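Local coordinates for copper-transporting atpase (Sulfolobus solfataricus, PDB 2YJ3), which probably couples ATP hydrolysis to moving metal cations across the cell membrane as a type IB P-type ATPase, of which this chain is the catalytic domain, at residues V208-A211 with A212-L216. The protein carries 1 engineered substitution. Residues are numbered along the deposited sequence; the frame is centred on the assembly and turned at random.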
loop_
_atom_site.group_PDB
_atom_site.type_symbol
_atom_site.label_atom_id
_atom_site.label_comp_id
_atom_site.label_asym_id
_atom_site.label_seq_id
_atom_site.Cartn_x
_atom_site.Cartn_y
_atom_site.Cartn_z
ATOM N N VAL A 208 -4.893 -6.953 3.749
ATOM C CA VAL A 208 -5.466 -7.799 2.712
ATOM C C VAL A 208 -4.372 -8.443 1.860
ATOM O O VAL A 208 -4.110 -9.639 1.991
ATOM C CB VAL A 208 -6.425 -7.006 1.811
ATOM N N ASN A 209 -3.734 -7.648 1.001
ATOM C CA ASN A 209 -2.691 -8.143 0.092
ATOM C C ASN A 209 -1.529 -8.840 0.808
ATOM O O ASN A 209 -0.593 -9.332 0.173
ATOM C CB ASN A 209 -2.165 -6.995 -0.790
ATOM C CG ASN A 209 -1.122 -7.457 -1.825
ATOM O OD1 ASN A 209 0.008 -7.812 -1.477
ATOM N ND2 ASN A 209 -1.498 -7.421 -3.103
ATOM N N ASP A 210 -1.594 -8.883 2.134
ATOM C CA ASP A 210 -0.527 -9.470 2.931
ATOM C C ASP A 210 -1.090 -10.013 4.230
ATOM O O ASP A 210 -0.405 -10.032 5.250
ATOM C CB ASP A 210 0.513 -8.412 3.252
ATOM C CG ASP A 210 -0.101 -7.187 3.891
ATOM O OD1 ASP A 210 -1.231 -7.309 4.412
ATOM O OD2 ASP A 210 0.529 -6.107 3.862
ATOM N N ALA A 211 -2.346 -10.444 4.179
ATOM C CA ALA A 211 -3.044 -10.946 5.356
ATOM C C ALA A 211 -2.401 -12.202 5.927
ATOM O O ALA A 211 -2.426 -12.431 7.129
ATOM C CB ALA A 211 -4.517 -11.189 5.035
ATOM N N ALA A 212 -1.823 -13.029 5.066
ATOM C CA ALA A 212 -1.204 -14.261 5.541
ATOM C C ALA A 212 0.070 -13.942 6.312
ATOM O O ALA A 212 0.313 -14.504 7.374
ATOM C CB ALA A 212 -0.917 -15.199 4.384
ATOM N N ALA A 213 0.875 -13.027 5.780
ATOM C CA ALA A 213 2.097 -12.583 6.458
ATOM C C ALA A 213 1.800 -12.025 7.851
ATOM O O ALA A 213 2.507 -12.328 8.814
ATOM C CB ALA A 213 2.824 -11.542 5.620
ATOM N N LEU A 214 0.751 -11.215 7.941
ATOM C CA LEU A 214 0.300 -10.650 9.215
ATOM C C LEU A 214 -0.143 -11.750 10.157
ATOM O O LEU A 214 0.210 -11.753 11.344
ATOM C CB LEU A 214 -0.872 -9.689 8.989
ATOM C CG LEU A 214 -0.561 -8.442 8.153
ATOM C CD1 LEU A 214 -1.836 -7.721 7.726
ATOM C CD2 LEU A 214 0.374 -7.505 8.912
ATOM N N ALA A 215 -0.931 -12.680 9.624
ATOM C CA ALA A 215 -1.457 -13.770 10.428
ATOM C C ALA A 215 -0.325 -14.508 11.138
ATOM O O ALA A 215 -0.520 -15.047 12.222
ATOM C CB ALA A 215 -2.277 -14.728 9.569
ATOM N N LEU A 216 0.864 -14.511 10.539
ATOM C CA LEU A 216 2.014 -15.173 11.151
ATOM C C LEU A 216 2.877 -14.249 12.007
ATOM O O LEU A 216 3.756 -14.716 12.729
ATOM C CB LEU A 216 2.901 -15.817 10.081
ATOM C CG LEU A 216 2.354 -17.035 9.336
ATOM C CD1 LEU A 216 3.423 -17.603 8.423
ATOM C CD2 LEU A 216 1.880 -18.093 10.321
#
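Asp210 and Ala211 start the helix that carries Ala212 to Leu216. Asp210 holds the N-cap position. Two i to i+4 backbone hydrogen bonds join the loop end to the first turn. Leu214 N donates to Asp210 O at 3.2 Å. Ala215 N donates to Ala211 O at 2.9 Å. At the helix start, Ala211 N donates to Val208 O at 2.9 Å and closes the turn.

The side chain of Asp210 does not cap the helix. With CG between the backbone N and the carbonyl carbon (chi1 53°), the carboxylate turns back to the loop and accepts the N-H groups of Asp206 and Gly207, one on each oxygen. This ties the helix start to the preceding loop. The OD1 end also meets Leu214, whose CD1 lies 3.4 Å from that oxygen. CG of Leu214 sits 3.3 Å from Asp210 O, beside the first helical bond. The leucine branch thus packs against both the carboxylate and the peptide oxygen of Asp210. With an alanine at Leu214, the carboxylate of Asp210 would probably lose the branch packed beside OD1, and a gap would open there. Ala213 CB adds a smaller contact, 3.6 Å from Asp210 O.

Asp206 to Asp210, with the glycine before them, form the GDGxND signature of P-type ATPases in their HAD-type phosphorylation domain. Asn209, in this loop, binds ATP in another structure of this protein. The loop follows strand 201-205, within the mainly parallel sheet. Ala213 and Leu214 rest on Met203 of that strand, while Ala212 and Leu216 touch Val188 of helix 184-196.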